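Local coordinates for putative efflux transporter (Bacteroides eggerthii, PDB 4L8J), which probably acts as a periplasmic membrane-fusion (adaptor) protein of the HlyD family, helping to join an inner-membrane transporter to an outer-membrane channel in efflux, at residues A85-V88 against E89-K92; Q103-E106 against I107-A110; P249-E252 against E253-M256; S267-K270 against N271-W275. One frame throughout, in Å; residues are numbered along the deposited sequence.

Contact 1. Residues A85-V88 against E89-K92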
loop_
_atom_site.group_PDB
_atom_site.type_symbol
_atom_site.label_atom_id
_atom_site.label_comp_id
_atom_site.label_asym_id
_atom_site.label_seq_id
_atom_site.Cartn_x
_atom_site.Cartn_y
_atom_site.Cartn_z
ATOM N N ALA A 85 -41.999 40.893 -67.277
ATOM C CA ALA A 85 -40.747 41.534 -66.860
ATOM C C ALA A 85 -40.324 42.637 -67.863
ATOM O O ALA A 85 -39.934 43.724 -67.446
ATOM C CB ALA A 85 -39.638 40.480 -66.707
ATOM N N ALA A 86 -40.424 42.354 -69.174
ATOM C CA ALA A 86 -40.072 43.307 -70.228
ATOM C C ALA A 86 -41.024 44.519 -70.193
ATOM O O ALA A 86 -40.555 45.658 -70.338
ATOM C CB ALA A 86 -40.117 42.629 -71.584
ATOM N N GLN A 87 -42.352 44.255 -69.988
ATOM C CA GLN A 87 -43.342 45.320 -69.933
ATOM C C GLN A 87 -43.096 46.244 -68.710
ATOM O O GLN A 87 -43.170 47.457 -68.890
ATOM C CB GLN A 87 -44.785 44.780 -69.962
ATOM C CG GLN A 87 -45.829 45.851 -70.340
ATOM C CD GLN A 87 -45.603 46.385 -71.741
ATOM O OE1 GLN A 87 -45.725 45.663 -72.720
ATOM N NE2 GLN A 87 -45.168 47.629 -71.861
ATOM N N VAL A 88 -42.718 45.715 -67.511
ATOM C CA VAL A 88 -42.442 46.571 -66.333
ATOM C C VAL A 88 -41.187 47.420 -66.535
ATOM O O VAL A 88 -41.178 48.560 -66.067
ATOM C CB VAL A 88 -42.363 45.829 -64.961
ATOM C CG1 VAL A 88 -42.377 46.816 -63.790
ATOM C CG2 VAL A 88 -43.522 44.891 -64.799
ATOM N N GLU A 89 -40.127 46.877 -67.191
ATOM C CA GLU A 89 -38.874 47.621 -67.414
ATOM C C GLU A 89 -39.103 48.785 -68.341
ATOM O O GLU A 89 -38.596 49.877 -68.086
ATOM C CB GLU A 89 -37.743 46.716 -67.940
ATOM C CG GLU A 89 -37.036 45.958 -66.826
ATOM C CD GLU A 89 -36.625 46.760 -65.600
ATOM O OE1 GLU A 89 -35.868 47.747 -65.750
ATOM O OE2 GLU A 89 -37.058 46.390 -64.484
ATOM N N ARG A 90 -39.947 48.574 -69.353
ATOM C CA ARG A 90 -40.408 49.568 -70.308
ATOM C C ARG A 90 -41.171 50.660 -69.583
ATOM O O ARG A 90 -40.888 51.840 -69.789
ATOM C CB ARG A 90 -41.330 48.894 -71.328
ATOM C CG ARG A 90 -40.971 49.127 -72.766
ATOM C CD ARG A 90 -41.851 48.254 -73.632
ATOM N NE ARG A 90 -41.181 47.014 -74.027
ATOM C CZ ARG A 90 -41.743 45.807 -74.005
ATOM N NH1 ARG A 90 -43.003 45.659 -73.605
ATOM N NH2 ARG A 90 -41.053 44.741 -74.389
ATOM N N ASN A 91 -42.134 50.265 -68.712
ATOM C CA ASN A 91 -42.966 51.207 -67.946
ATOM C C ASN A 91 -42.150 51.975 -66.917
ATOM O O ASN A 91 -42.494 53.124 -66.645
ATOM C CB ASN A 91 -44.179 50.512 -67.318
ATOM C CG ASN A 91 -45.150 50.076 -68.398
ATOM O OD1 ASN A 91 -44.948 50.377 -69.564
ATOM N ND2 ASN A 91 -46.211 49.346 -68.062
ATOM N N LYS A 92 -41.044 51.397 -66.401
ATOM C CA LYS A 92 -40.154 52.118 -65.469
ATOM C C LYS A 92 -39.543 53.315 -66.206
ATOM O O LYS A 92 -39.525 54.429 -65.681
ATOM C CB LYS A 92 -39.046 51.209 -64.912
ATOM C CG LYS A 92 -39.533 50.258 -63.862
ATOM C CD LYS A 92 -38.408 49.443 -63.262
ATOM C CE LYS A 92 -38.925 48.393 -62.304
ATOM N NZ LYS A 92 -37.843 47.478 -61.864
#
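Q87 and R90 stand three residues apart on helix 68-95, their amide and guanidinium planes turned 66° from each other. R90 bends at chi3 (-98°), bringing its guanidinium over the carbonyl of A86: A86 O sits 3.8 Å above the centre of one face, and R90 NH2 comes within 3.6 Å of A86 CB. The amide oxygen of Q87 meets the guanidinium from another direction, at its edge and in its plane, with Q87 OE1 2.9 Å from R90 NH1; because Q87 was modelled in two conformers, this approach is doubtful as a fixed feature. One turn on, the N91 amide leans against the Q87 carbonyl, N91 CG 3.3 Å from Q87 O, and its ND2 reaches across to hydrogen-bond the hydroxyl of S108 on helix 102-127. A leucine here would probably leave that hydroxyl without its donor and remove a polar tie between the two helices. Along another side of the turn the extended chain of K92 passes obliquely beside V88, with K92 CE 4.1 Å from V88 CG1, while E89, bent at chi2, brings its carboxylate to the ammonium. K92 NZ reaches E89 OE2 from the syn side at 2.9 Å. Four i to i+4 backbone bonds hold the turn. E89 and K92 pair their charges at the exposed surface, while the buried V88 and N91, with A85 and part of K92, face helix 102-127.

Contact 2. Residues Q103-E106 against I107-A110; sequences QEYE and ISVA
The ring of Y105 takes a methyl of V109 over one face: V109 CG2 lies 3.5 Å above the ring plane, displaced toward the rim, and 3.8 Å from the centroid at 26° to the normal, which makes a CH-pi contact. CE2 and CZ are the ring carbons nearest that methyl. S108 OG approaches the same ring obliquely, no closer than 4.2 Å to Y105 CD1. With CG anti to the main-chain nitrogen (chi1 174°), the Y105 ring extends alongside the following turn, where V109 CG2 meets its face. With a serine in place of Y105, the V109 methyl would probably lose the surface it rests on and a gap would open on the side facing helix 68-95. The carbonyl of Y105 is itself gripped twice. V109 N donates to Y105 O at 2.9 Å, the usual helical bond, and S108 OG adds a shorter one of 2.7 Å, made possible by a hydroxyl turned between the backbone N and carbonyl carbon of S108. On another flank, I107 and Q103 lie side by side and point the same way; I107 CG1 packs 3.3 Å from Q103 O. The whole turn belongs to helix 102-127. Its inward side meets helix 68-95, where Y105 rests on N91, K92 and L95 and V109 on V88, as in the antiparallel alpha-helical hairpin of membrane-fusion proteins.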
loop_
_atom_site.group_PDB
_atom_site.type_symbol
_atom_site.label_atom_id
_atom_site.label_comp_id
_atom_site.label_asym_id
_atom_site.label_seq_id
_atom_site.Cartn_x
_atom_site.Cartn_y
_atom_site.Cartn_z
ATOM N N GLN A 103 -51.085 54.681 -62.449
ATOM C CA GLN A 103 -52.123 53.649 -62.466
ATOM C C GLN A 103 -51.720 52.486 -63.376
ATOM O O GLN A 103 -51.829 51.340 -62.966
ATOM C CB GLN A 103 -53.451 54.253 -62.969
ATOM C CG GLN A 103 -54.638 53.281 -62.938
ATOM C CD GLN A 103 -55.849 53.762 -63.707
ATOM O OE1 GLN A 103 -56.370 54.866 -63.493
ATOM N NE2 GLN A 103 -56.373 52.906 -64.570
ATOM N N GLU A 104 -51.282 52.797 -64.611
ATOM C CA GLU A 104 -50.866 51.828 -65.617
ATOM C C GLU A 104 -49.567 51.165 -65.178
ATOM O O GLU A 104 -49.467 49.951 -65.280
ATOM C CB GLU A 104 -50.728 52.493 -67.010
ATOM C CG GLU A 104 -50.435 51.541 -68.155
ATOM C CD GLU A 104 -51.369 50.370 -68.384
ATOM O OE1 GLU A 104 -52.592 50.530 -68.175
ATOM O OE2 GLU A 104 -50.884 49.317 -68.858
ATOM N N TYR A 105 -48.599 51.946 -64.652
ATOM C CA TYR A 105 -47.342 51.410 -64.139
ATOM C C TYR A 105 -47.620 50.408 -63.001
ATOM O O TYR A 105 -47.038 49.324 -62.981
ATOM C CB TYR A 105 -46.410 52.542 -63.643
ATOM C CG TYR A 105 -45.161 52.014 -62.969
ATOM C CD1 TYR A 105 -44.108 51.511 -63.715
ATOM C CD2 TYR A 105 -45.039 52.009 -61.583
ATOM C CE1 TYR A 105 -42.996 50.942 -63.102
ATOM C CE2 TYR A 105 -43.902 51.483 -60.959
ATOM C CZ TYR A 105 -42.874 50.976 -61.726
ATOM O OH TYR A 105 -41.765 50.415 -61.148
ATOM N N GLU A 106 -48.510 50.775 -62.071
ATOM C CA GLU A 106 -48.876 49.951 -60.912
ATOM C C GLU A 106 -49.492 48.630 -61.334
ATOM O O GLU A 106 -49.155 47.591 -60.772
ATOM C CB GLU A 106 -49.848 50.699 -60.022
ATOM C CG GLU A 106 -50.195 49.913 -58.764
ATOM C CD GLU A 106 -51.098 50.688 -57.839
ATOM O OE1 GLU A 106 -51.596 51.747 -58.280
ATOM O OE2 GLU A 106 -51.258 50.280 -56.666
ATOM N N ILE A 107 -50.401 48.674 -62.313
ATOM C CA ILE A 107 -51.014 47.477 -62.886
ATOM C C ILE A 107 -49.892 46.578 -63.409
ATOM O O ILE A 107 -49.894 45.387 -63.116
ATOM C CB ILE A 107 -52.055 47.858 -63.990
ATOM C CG1 ILE A 107 -53.343 48.458 -63.341
ATOM C CG2 ILE A 107 -52.405 46.661 -64.888
ATOM C CD1 ILE A 107 -54.302 49.271 -64.337
ATOM N N SER A 108 -48.909 47.148 -64.136
ATOM C CA SER A 108 -47.814 46.340 -64.694
ATOM C C SER A 108 -46.914 45.768 -63.581
ATOM O O SER A 108 -46.455 44.635 -63.717
ATOM C CB SER A 108 -47.024 47.129 -65.740
ATOM O OG SER A 108 -46.143 48.095 -65.193
ATOM N N VAL A 109 -46.753 46.467 -62.440
ATOM C CA VAL A 109 -45.972 45.898 -61.314
ATOM C C VAL A 109 -46.736 44.708 -60.677
ATOM O O VAL A 109 -46.128 43.684 -60.321
ATOM C CB VAL A 109 -45.631 46.963 -60.238
ATOM C CG1 VAL A 109 -44.997 46.327 -59.011
ATOM C CG2 VAL A 109 -44.715 48.044 -60.812
ATOM N N ALA A 110 -48.051 44.883 -60.468
ATOM C CA ALA A 110 -48.903 43.847 -59.882
ATOM C C ALA A 110 -48.930 42.619 -60.799
ATOM O O ALA A 110 -48.762 41.506 -60.315
ATOM C CB ALA A 110 -50.312 44.394 -59.655
#

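Contact 3. Residues P249-E252 against E253-M256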
loop_
_atom_site.group_PDB
_atom_site.type_symbol
_atom_site.label_atom_id
_atom_site.label_comp_id
_atom_site.label_asym_id
_atom_site.label_seq_id
_atom_site.Cartn_x
_atom_site.Cartn_y
_atom_site.Cartn_z
ATOM N N PRO A 249 -3.532 8.862 -14.573
ATOM C CA PRO A 249 -2.638 9.128 -15.721
ATOM C C PRO A 249 -1.333 9.835 -15.336
ATOM O O PRO A 249 -0.345 9.706 -16.047
ATOM C CB PRO A 249 -3.500 10.004 -16.650
ATOM C CG PRO A 249 -4.469 10.708 -15.714
ATOM C CD PRO A 249 -4.790 9.649 -14.669
ATOM N N PHE A 250 -1.317 10.505 -14.196
ATOM C CA PHE A 250 -0.194 11.254 -13.638
ATOM C C PHE A 250 1.006 10.364 -13.271
ATOM O O PHE A 250 2.102 10.911 -13.092
ATOM C CB PHE A 250 -0.643 12.020 -12.379
ATOM C CG PHE A 250 -1.424 11.208 -11.363
ATOM C CD1 PHE A 250 -0.768 10.463 -10.383
ATOM C CD2 PHE A 250 -2.818 11.194 -11.379
ATOM C CE1 PHE A 250 -1.492 9.696 -9.464
ATOM C CE2 PHE A 250 -3.541 10.462 -10.429
ATOM C CZ PHE A 250 -2.879 9.706 -9.489
ATOM N N ILE A 251 0.807 9.021 -13.100
ATOM C CA ILE A 251 1.888 8.097 -12.689
ATOM C C ILE A 251 3.028 8.189 -13.694
ATOM O O ILE A 251 2.791 8.052 -14.890
ATOM C CB ILE A 251 1.395 6.639 -12.486
ATOM C CG1 ILE A 251 0.553 6.536 -11.198
ATOM C CG2 ILE A 251 2.586 5.611 -12.469
ATOM C CD1 ILE A 251 -0.150 5.145 -11.062
ATOM N N GLU A 252 4.241 8.497 -13.212
ATOM C CA GLU A 252 5.415 8.640 -14.083
ATOM C C GLU A 252 5.863 7.268 -14.652
ATOM O O GLU A 252 5.713 7.049 -15.861
ATOM C CB GLU A 252 6.568 9.339 -13.350
ATOM C CG GLU A 252 7.728 9.701 -14.269
ATOM C CD GLU A 252 8.937 10.331 -13.597
ATOM O OE1 GLU A 252 8.975 10.389 -12.344
ATOM O OE2 GLU A 252 9.851 10.771 -14.333
ATOM N N GLU A 253 6.391 6.368 -13.803
ATOM C CA GLU A 253 6.829 5.030 -14.241
ATOM C C GLU A 253 5.660 4.036 -14.146
ATOM O O GLU A 253 5.299 3.604 -13.049
ATOM C CB GLU A 253 8.086 4.524 -13.476
ATOM C CG GLU A 253 8.036 4.538 -11.949
ATOM C CD GLU A 253 8.590 3.325 -11.215
ATOM O OE1 GLU A 253 9.433 2.593 -11.788
ATOM O OE2 GLU A 253 8.190 3.125 -10.044
ATOM N N LYS A 254 5.044 3.722 -15.289
ATOM C CA LYS A 254 3.910 2.807 -15.412
ATOM C C LYS A 254 4.283 1.385 -14.954
ATOM O O LYS A 254 5.320 0.860 -15.359
ATOM C CB LYS A 254 3.391 2.770 -16.859
ATOM C CG LYS A 254 3.163 4.137 -17.504
ATOM C CD LYS A 254 2.069 4.957 -16.852
ATOM C CE LYS A 254 1.933 6.318 -17.518
ATOM N NZ LYS A 254 0.916 7.169 -16.824
ATOM N N LEU A 255 3.468 0.819 -14.053
ATOM C CA LEU A 255 3.638 -0.519 -13.520
ATOM C C LEU A 255 2.607 -1.455 -14.147
ATOM O O LEU A 255 1.475 -1.033 -14.374
ATOM C CB LEU A 255 3.529 -0.544 -11.990
ATOM C CG LEU A 255 4.489 0.376 -11.201
ATOM C CD1 LEU A 255 4.331 0.142 -9.756
ATOM C CD2 LEU A 255 5.942 0.156 -11.591
HETATM N N MSE A 256 3.009 -2.729 -14.400
HETATM C CA MSE A 256 2.153 -3.778 -14.978
HETATM C C MSE A 256 1.789 -4.779 -13.918
HETATM O O MSE A 256 2.607 -5.055 -13.028
HETATM C CB MSE A 256 2.868 -4.525 -16.134
HETATM C CG MSE A 256 3.401 -3.633 -17.255
HETATM SE SE MSE A 256 1.932 -2.866 -18.273
HETATM C CE MSE A 256 2.491 -0.933 -18.135
#
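K254 NZ donates to the main-chain oxygen of I251, with K254 NZ and I251 O 2.8 Å apart, lying in the carbonyl plane with a C=O...N angle of 146°. A second carbonyl is close by: P249 O stands 2.9 Å from K254 NZ, so two carbonyl oxygens face the ammonium from neighbouring directions. The side chain gets there by folding back on the loop. Its chain bends at chi2 (-65°) and is extended from there to the tip, so that K254 CE passes 3.3 Å from I251 O before NZ makes its bond. The positive charge is likely to reinforce the polarity of these carbonyls, and the bond ties together a segment that has no regular helix or strand. The CG2 methyl of I251, anti to the main-chain nitrogen, lies against a main-chain oxygen, 3.4 Å from E253 O, and the same side chain also touches Q18. In the fold, this loop leads from strand 238-246, the last strand of the six-stranded barrel, to strand 256-259. The backbone of L255 bonds to that of Q18, so two connections between the barrel and the next domain run together here. The second subunit packs on E253 and L255 as well, through its S301 and L299, and M256, deposited as selenomethionine, pairs antiparallel with one of its strands and carries the sheet across the interface.

Contact 4. Residues S267-K270 against N271-W275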
loop_
_atom_site.group_PDB
_atom_site.type_symbol
_atom_site.label_atom_id
_atom_site.label_comp_id
_atom_site.label_asym_id
_atom_site.label_seq_id
_atom_site.Cartn_x
_atom_site.Cartn_y
_atom_site.Cartn_z
ATOM N N SER A 267 18.393 -20.865 -11.451
ATOM C CA SER A 267 19.343 -21.460 -10.496
ATOM C C SER A 267 20.744 -20.818 -10.628
ATOM O O SER A 267 21.531 -20.894 -9.683
ATOM C CB SER A 267 19.421 -22.978 -10.666
ATOM O OG SER A 267 19.920 -23.370 -11.937
ATOM N N GLU A 268 21.008 -20.104 -11.750
ATOM C CA GLU A 268 22.302 -19.465 -12.036
ATOM C C GLU A 268 22.376 -17.988 -11.684
ATOM O O GLU A 268 23.477 -17.445 -11.728
ATOM C CB GLU A 268 22.677 -19.641 -13.521
ATOM C CG GLU A 268 22.770 -21.096 -13.969
ATOM C CD GLU A 268 23.641 -22.010 -13.123
ATOM O OE1 GLU A 268 24.806 -21.633 -12.859
ATOM O OE2 GLU A 268 23.157 -23.088 -12.706
ATOM N N ASN A 269 21.241 -17.318 -11.328
ATOM C CA ASN A 269 21.272 -15.882 -11.012
ATOM C C ASN A 269 20.115 -15.452 -10.065
ATOM O O ASN A 269 19.315 -16.289 -9.623
ATOM C CB ASN A 269 21.242 -15.045 -12.332
ATOM C CG ASN A 269 20.045 -15.336 -13.216
ATOM O OD1 ASN A 269 18.895 -15.229 -12.788
ATOM N ND2 ASN A 269 20.284 -15.749 -14.459
ATOM N N LYS A 270 20.026 -14.140 -9.789
ATOM C CA LYS A 270 18.996 -13.552 -8.929
ATOM C C LYS A 270 17.831 -12.886 -9.766
ATOM O O LYS A 270 16.935 -12.263 -9.181
ATOM C CB LYS A 270 19.628 -12.543 -7.936
ATOM C CG LYS A 270 20.113 -11.235 -8.552
ATOM C CD LYS A 270 20.343 -10.168 -7.490
ATOM C CE LYS A 270 20.289 -8.777 -8.076
ATOM N NZ LYS A 270 20.412 -7.728 -7.027
ATOM N N ASN A 271 17.829 -13.073 -11.106
ATOM C CA ASN A 271 16.815 -12.493 -12.004
ATOM C C ASN A 271 15.441 -13.143 -11.910
ATOM O O ASN A 271 15.305 -14.302 -11.524
ATOM C CB ASN A 271 17.257 -12.560 -13.458
ATOM C CG ASN A 271 18.600 -11.969 -13.718
ATOM O OD1 ASN A 271 19.054 -11.083 -12.995
ATOM N ND2 ASN A 271 19.253 -12.439 -14.774
ATOM N N THR A 272 14.418 -12.383 -12.318
ATOM C CA THR A 272 13.031 -12.867 -12.353
ATOM C C THR A 272 12.558 -12.901 -13.788
ATOM O O THR A 272 12.887 -12.023 -14.575
ATOM C CB THR A 272 12.122 -12.033 -11.457
ATOM O OG1 THR A 272 12.233 -10.649 -11.820
ATOM C CG2 THR A 272 12.425 -12.251 -9.968
ATOM N N TYR A 273 11.777 -13.929 -14.116
ATOM C CA TYR A 273 11.263 -14.173 -15.458
ATOM C C TYR A 273 9.797 -14.516 -15.463
ATOM O O TYR A 273 9.233 -14.902 -14.441
ATOM C CB TYR A 273 12.034 -15.365 -16.107
ATOM C CG TYR A 273 13.536 -15.198 -16.116
ATOM C CD1 TYR A 273 14.181 -14.550 -17.168
ATOM C CD2 TYR A 273 14.315 -15.657 -15.055
ATOM C CE1 TYR A 273 15.563 -14.354 -17.158
ATOM C CE2 TYR A 273 15.694 -15.462 -15.034
ATOM C CZ TYR A 273 16.318 -14.837 -16.102
ATOM O OH TYR A 273 17.683 -14.662 -16.079
ATOM N N VAL A 274 9.213 -14.447 -16.669
ATOM C CA VAL A 274 7.884 -14.932 -17.034
ATOM C C VAL A 274 8.010 -15.706 -18.359
ATOM O O VAL A 274 8.985 -15.518 -19.100
ATOM C CB VAL A 274 6.783 -13.826 -17.169
ATOM C CG1 VAL A 274 6.510 -13.117 -15.843
ATOM C CG2 VAL A 274 7.111 -12.845 -18.297
ATOM N N TRP A 275 6.975 -16.477 -18.693
ATOM C CA TRP A 275 6.844 -17.106 -20.010
ATOM C C TRP A 275 5.864 -16.265 -20.790
ATOM O O TRP A 275 4.715 -16.145 -20.365
ATOM C CB TRP A 275 6.336 -18.561 -19.925
ATOM C CG TRP A 275 7.283 -19.573 -19.361
ATOM C CD1 TRP A 275 7.113 -20.310 -18.222
ATOM C CD2 TRP A 275 8.516 -20.015 -19.949
ATOM N NE1 TRP A 275 8.165 -21.183 -18.062
ATOM C CE2 TRP A 275 9.049 -21.013 -19.101
ATOM C CE3 TRP A 275 9.205 -19.688 -21.136
ATOM C CZ2 TRP A 275 10.255 -21.676 -19.390
ATOM C CZ3 TRP A 275 10.393 -20.342 -21.420
ATOM C CH2 TRP A 275 10.925 -21.299 -20.535
HETATM O O HOH W 1 16.616 -16.327 -9.908
#
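The N269 carboxamide overlaps that of N271, N269 CG lying 3.4 Å from N271 ND2, with the two amide planes 32° apart although the side chains cross at about a right angle. N269 holds its CG between backbone N and carbonyl carbon (chi1 57°), which swings OD1 back over the chain to accept the N271 backbone N-H, N269 OD1 and N271 N being 2.9 Å apart. That i to i+2 bond closes an Asx turn at the corner next to strand 271-278. The tyrosine two residues further on gathers both asparagines at its hydroxyl. N271 ND2 donates to Y273 OH at 3.0 Å and 165°, the oxygen lying almost in the plane of the amide, while N269 ND2 adds a weak bond of 3.3 Å. N269 OD1 lies at the edge of the Y273 ring, 3.9 Å from its CE2. A water lies 2.7 Å from N269 O and 2.9 Å from N271 O, within donating distance of both main-chain oxygens across the corner. K270 turns away to a salt bridge with E295, and R284 makes a cation-pi contact with the Y273 ring. Amides, a phenol and a water thus supply hydrogen bonds at the corner of the chain.

How the contacts relate
Contacts 1 to 4 follow one another along the chain. Contacts 1 and 2 lie near one end of a long molecule, contact 3 partway along the other side of the centre and contact 4 farther out. The first two sit on consecutive helices, 68-95 and 102-127, with centres 10 Å apart; they touch through V88 against S108 and K92 against Y105, so each helix's local packing continues into its neighbour. Contacts 3 and 4 are 24 Å from each other between centres and do not touch, yet both reach the second subunit. Between centres, contact 1 is about 101 Å from contact 4. The helical tip and the dimerising beta region are thus built separately, consistent with the extended multidomain architecture of an adaptor protein.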